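Local coordinates for uncharacterized protein (PDB 2QSV), which is of unknown function, possibly linked to cysteine-type peptidase activity, and is represented here by its C-terminal part of two Ig-like domains, at residues 33-45 with 78-90. Residues are numbered along the deposited sequence; the frame is centred on the assembly and turned at random.
Sequences SDLQVAVVSLPSF and KDEPLVLEVTSPE
V39 spreads its two methyls over two leucines of the facing strand, CG1 against CD1 of L82 (3.5 Å) and CG2 alongside CD2 of L84. The contact joins antiparallel neighbours, strands 35-41 and 76-87, in one sheet of the first Ig-like beta-sandwich domain. With CG1 anti to the backbone N (chi1 -179°), V39 can reach both leucines. L82 CD1 also touches L42 CD2, so this one methyl meets two side chains of segment 33-45. Further along the same face, V37 packs beside V86, and the CD2 branch of L35 crosses V86 CG1 at 3.6 Å. L3 of strand 3-5 lies against L35, V37, L84 and V86, making this the core-facing side.

Backbone bonds pair Q36 with T87 and A38 with E85 in both directions. The register then shifts at a beta bulge, where V40 and S41 together face V83: V40 N donates to V83 O at 2.9 Å, while V83 N reaches S41 O. V40 CG2 lies 3.6 Å from V83 CG1. Just past the bulge, a water links S41 OG to P81 O.

In the loop that follows strand 35-41, S44 is gripped twice by the carboxylate of E80. S44 N meets E80 OE1 from above the carboxylate plane at 2.9 Å, and S44 OG donates to E80 OE2 at 2.7 Å, from its syn side.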
loop_
_atom_site.group_PDB
_atom_site.type_symbol
_atom_site.label_atom_id
_atom_site.label_comp_id
_atom_site.label_asym_id
_atom_site.label_seq_id
_atom_site.Cartn_x
_atom_site.Cartn_y
_atom_site.Cartn_z
ATOM N N SER A 33 -7.824 -7.734 -32.518
ATOM C CA SER A 33 -7.180 -8.983 -32.872
ATOM C C SER A 33 -6.435 -9.570 -31.689
ATOM O O SER A 33 -6.655 -9.171 -30.542
ATOM C CB SER A 33 -6.244 -8.771 -34.067
ATOM O OG SER A 33 -5.747 -10.015 -34.555
ATOM N N ASP A 34 -5.584 -10.547 -31.986
ATOM C CA ASP A 34 -4.828 -11.256 -30.973
ATOM C C ASP A 34 -3.932 -10.349 -30.147
ATOM O O ASP A 34 -3.240 -9.467 -30.705
ATOM C CB ASP A 34 -4.018 -12.370 -31.629
ATOM C CG ASP A 34 -4.878 -13.585 -31.937
ATOM O OD1 ASP A 34 -4.332 -14.648 -32.344
ATOM O OD2 ASP A 34 -6.120 -13.472 -31.729
ATOM N N LEU A 35 -4.013 -10.545 -28.821
ATOM C CA LEU A 35 -3.031 -10.030 -27.866
ATOM C C LEU A 35 -2.232 -11.187 -27.285
ATOM O O LEU A 35 -2.786 -12.183 -26.813
ATOM C CB LEU A 35 -3.688 -9.214 -26.752
ATOM C CG LEU A 35 -4.013 -7.752 -27.055
ATOM C CD1 LEU A 35 -4.353 -7.012 -25.757
ATOM C CD2 LEU A 35 -2.860 -7.069 -27.818
ATOM N N GLN A 36 -0.917 -11.082 -27.382
ATOM C CA GLN A 36 -0.044 -11.987 -26.666
ATOM C C GLN A 36 0.386 -11.318 -25.357
ATOM O O GLN A 36 0.930 -10.203 -25.359
ATOM C CB GLN A 36 1.172 -12.337 -27.504
ATOM C CG GLN A 36 1.932 -13.521 -26.942
ATOM C CD GLN A 36 1.220 -14.834 -27.215
ATOM O OE1 GLN A 36 1.358 -15.809 -26.461
ATOM N NE2 GLN A 36 0.458 -14.869 -28.305
ATOM N N VAL A 37 0.111 -11.993 -24.243
ATOM C CA VAL A 37 0.312 -11.406 -22.907
ATOM C C VAL A 37 1.306 -12.208 -22.084
ATOM O O VAL A 37 1.173 -13.420 -21.937
ATOM C CB VAL A 37 -1.011 -11.240 -22.127
ATOM C CG1 VAL A 37 -0.763 -10.502 -20.802
ATOM C CG2 VAL A 37 -2.026 -10.477 -22.955
ATOM N N ALA A 38 2.320 -11.517 -21.573
ATOM C CA ALA A 38 3.239 -12.111 -20.632
ATOM C C ALA A 38 3.240 -11.288 -19.339
ATOM O O ALA A 38 3.318 -10.064 -19.361
ATOM C CB ALA A 38 4.631 -12.212 -21.230
ATOM N N VAL A 39 3.100 -11.985 -18.219
ATOM C CA VAL A 39 3.336 -11.421 -16.899
ATOM C C VAL A 39 4.847 -11.500 -16.696
ATOM O O VAL A 39 5.395 -12.543 -16.343
ATOM C CB VAL A 39 2.590 -12.218 -15.797
ATOM C CG1 VAL A 39 2.824 -11.587 -14.426
ATOM C CG2 VAL A 39 1.087 -12.292 -16.102
ATOM N N VAL A 40 5.524 -10.386 -16.939
ATOM C CA VAL A 40 6.994 -10.388 -16.963
ATOM C C VAL A 40 7.665 -10.233 -15.580
ATOM O O VAL A 40 8.834 -10.580 -15.413
ATOM C CB VAL A 40 7.562 -9.370 -18.009
ATOM C CG1 VAL A 40 7.188 -9.809 -19.436
ATOM C CG2 VAL A 40 7.047 -7.980 -17.760
ATOM N N SER A 41 6.927 -9.719 -14.601
ATOM C CA SER A 41 7.441 -9.609 -13.237
ATOM C C SER A 41 6.284 -9.761 -12.248
ATOM O O SER A 41 5.225 -9.197 -12.465
ATOM C CB SER A 41 8.145 -8.265 -13.042
ATOM O OG SER A 41 8.901 -8.243 -11.849
ATOM N N LEU A 42 6.497 -10.556 -11.194
ATOM C CA LEU A 42 5.530 -10.762 -10.114
ATOM C C LEU A 42 6.091 -10.176 -8.835
ATOM O O LEU A 42 7.277 -10.281 -8.619
ATOM C CB LEU A 42 5.338 -12.258 -9.818
ATOM C CG LEU A 42 4.515 -13.209 -10.680
ATOM C CD1 LEU A 42 4.754 -14.653 -10.204
ATOM C CD2 LEU A 42 3.028 -12.856 -10.610
ATOM N N PRO A 43 5.233 -9.614 -7.959
ATOM C CA PRO A 43 5.636 -9.311 -6.584
ATOM C C PRO A 43 6.320 -10.500 -5.895
ATOM O O PRO A 43 5.906 -11.645 -6.095
ATOM C CB PRO A 43 4.300 -9.013 -5.905
ATOM C CG PRO A 43 3.499 -8.400 -6.971
ATOM C CD PRO A 43 3.848 -9.195 -8.214
ATOM N N SER A 44 7.345 -10.228 -5.088
ATOM C CA SER A 44 8.072 -11.286 -4.378
ATOM C C SER A 44 7.212 -12.106 -3.407
ATOM O O SER A 44 7.626 -13.199 -2.989
ATOM C CB SER A 44 9.227 -10.689 -3.589
ATOM O OG SER A 44 8.732 -9.866 -2.555
ATOM N N PHE A 45 6.040 -11.574 -3.046
ATOM C CA PHE A 45 5.161 -12.196 -2.052
ATOM C C PHE A 45 3.943 -12.866 -2.682
ATOM O O PHE A 45 3.023 -13.275 -1.970
ATOM C CB PHE A 45 4.710 -11.180 -0.967
ATOM C CG PHE A 45 4.125 -9.879 -1.528
ATOM C CD1 PHE A 45 2.771 -9.771 -1.868
ATOM C CD2 PHE A 45 4.935 -8.758 -1.706
ATOM C CE1 PHE A 45 2.239 -8.558 -2.373
ATOM C CE2 PHE A 45 4.411 -7.539 -2.189
ATOM C CZ PHE A 45 3.065 -7.441 -2.509
ATOM N N LYS A 78 3.977 -3.634 1.985
ATOM C CA LYS A 78 4.757 -3.993 0.813
ATOM C C LYS A 78 3.969 -3.515 -0.395
ATOM O O LYS A 78 2.755 -3.690 -0.452
ATOM C CB LYS A 78 4.951 -5.520 0.760
ATOM C CG LYS A 78 5.290 -6.191 2.107
ATOM C CD LYS A 78 6.688 -5.710 2.593
ATOM C CE LYS A 78 7.016 -6.262 3.976
ATOM N NZ LYS A 78 8.287 -5.661 4.500
ATOM N N ASP A 79 4.636 -2.879 -1.333
ATOM C CA ASP A 79 4.017 -2.412 -2.574
ATOM C C ASP A 79 4.928 -2.849 -3.686
ATOM O O ASP A 79 6.052 -2.396 -3.740
ATOM C CB ASP A 79 3.925 -0.884 -2.610
ATOM C CG ASP A 79 3.126 -0.327 -1.465
ATOM O OD1 ASP A 79 1.917 -0.624 -1.365
ATOM O OD2 ASP A 79 3.692 0.429 -0.657
ATOM N N GLU A 80 4.479 -3.783 -4.525
ATOM C CA GLU A 80 5.299 -4.290 -5.619
ATOM C C GLU A 80 4.452 -4.453 -6.878
ATOM O O GLU A 80 3.296 -4.861 -6.788
ATOM C CB GLU A 80 5.938 -5.627 -5.241
ATOM C CG GLU A 80 7.073 -5.554 -4.179
ATOM C CD GLU A 80 7.892 -6.836 -4.129
ATOM O OE1 GLU A 80 8.164 -7.464 -5.194
ATOM O OE2 GLU A 80 8.243 -7.241 -3.020
ATOM N N PRO A 81 5.019 -4.115 -8.055
ATOM C CA PRO A 81 4.219 -4.180 -9.286
ATOM C C PRO A 81 4.040 -5.585 -9.875
ATOM O O PRO A 81 4.926 -6.446 -9.820
ATOM C CB PRO A 81 5.001 -3.282 -10.262
ATOM C CG PRO A 81 6.463 -3.477 -9.837
ATOM C CD PRO A 81 6.403 -3.630 -8.307
ATOM N N LEU A 82 2.864 -5.819 -10.426
ATOM C CA LEU A 82 2.671 -6.927 -11.350
ATOM C C LEU A 82 2.889 -6.338 -12.771
ATOM O O LEU A 82 2.174 -5.426 -13.211
ATOM C CB LEU A 82 1.261 -7.495 -11.153
ATOM C CG LEU A 82 0.828 -8.604 -12.114
ATOM C CD1 LEU A 82 1.434 -9.914 -11.650
ATOM C CD2 LEU A 82 -0.695 -8.710 -12.138
ATOM N N VAL A 83 3.900 -6.815 -13.481
ATOM C CA VAL A 83 4.236 -6.163 -14.762
ATOM C C VAL A 83 3.668 -6.936 -15.964
ATOM O O VAL A 83 3.983 -8.105 -16.184
ATOM C CB VAL A 83 5.759 -5.864 -14.904
ATOM C CG1 VAL A 83 6.021 -4.976 -16.150
ATOM C CG2 VAL A 83 6.272 -5.159 -13.640
ATOM N N LEU A 84 2.822 -6.253 -16.729
ATOM C CA LEU A 84 2.178 -6.859 -17.906
ATOM C C LEU A 84 2.731 -6.355 -19.237
ATOM O O LEU A 84 2.655 -5.174 -19.543
ATOM C CB LEU A 84 0.666 -6.629 -17.861
ATOM C CG LEU A 84 0.008 -7.192 -16.600
ATOM C CD1 LEU A 84 -1.435 -6.743 -16.584
ATOM C CD2 LEU A 84 0.139 -8.717 -16.506
ATOM N N GLU A 85 3.285 -7.279 -20.008
ATOM C CA GLU A 85 3.810 -6.976 -21.336
ATOM C C GLU A 85 2.879 -7.512 -22.424
ATOM O O GLU A 85 2.661 -8.716 -22.546
ATOM C CB GLU A 85 5.206 -7.553 -21.518
ATOM C CG GLU A 85 5.756 -7.338 -22.915
ATOM C CD GLU A 85 6.990 -8.166 -23.162
ATOM O OE1 GLU A 85 8.106 -7.634 -22.929
ATOM O OE2 GLU A 85 6.834 -9.359 -23.558
ATOM N N VAL A 86 2.338 -6.595 -23.210
ATOM C CA VAL A 86 1.377 -6.931 -24.249
ATOM C C VAL A 86 1.972 -6.750 -25.656
ATOM O O VAL A 86 2.540 -5.685 -25.972
ATOM C CB VAL A 86 0.132 -6.070 -24.055
ATOM C CG1 VAL A 86 -0.552 -5.778 -25.361
ATOM C CG2 VAL A 86 -0.790 -6.760 -23.067
ATOM N N THR A 87 1.865 -7.795 -26.482
ATOM C CA THR A 87 2.290 -7.736 -27.885
ATOM C C THR A 87 1.163 -8.154 -28.827
ATOM O O THR A 87 0.647 -9.269 -28.738
ATOM C CB THR A 87 3.556 -8.578 -28.167
ATOM O OG1 THR A 87 3.231 -9.975 -28.209
ATOM C CG2 THR A 87 4.611 -8.337 -27.110
ATOM N N SER A 88 0.788 -7.228 -29.712
ATOM C CA SER A 88 -0.244 -7.434 -30.742
ATOM C C SER A 88 0.402 -7.995 -32.015
ATOM O O SER A 88 1.027 -7.239 -32.764
ATOM C CB SER A 88 -0.954 -6.093 -31.037
ATOM O OG SER A 88 -1.493 -6.047 -32.350
ATOM N N PRO A 89 0.269 -9.322 -32.267
ATOM C CA PRO A 89 0.976 -9.940 -33.427
ATOM C C PRO A 89 0.960 -9.121 -34.752
ATOM O O PRO A 89 1.871 -9.241 -35.581
ATOM C CB PRO A 89 0.227 -11.269 -33.625
ATOM C CG PRO A 89 -0.259 -11.640 -32.207
ATOM C CD PRO A 89 -0.528 -10.313 -31.503
ATOM N N GLU A 90 -0.055 -8.281 -34.930
ATOM C CA GLU A 90 -0.293 -7.666 -36.222
ATOM C C GLU A 90 -0.019 -6.161 -36.339
ATOM O O GLU A 90 0.758 -5.708 -37.195
ATOM C CB GLU A 90 -1.747 -7.959 -36.618
ATOM C CG GLU A 90 -1.911 -8.962 -37.787
ATOM C CD GLU A 90 -1.160 -10.285 -37.588
ATOM O OE1 GLU A 90 0.075 -10.346 -37.866
ATOM O OE2 GLU A 90 -1.827 -11.270 -37.173
HETATM O O HOH W 1 7.509 -7.054 -9.400
#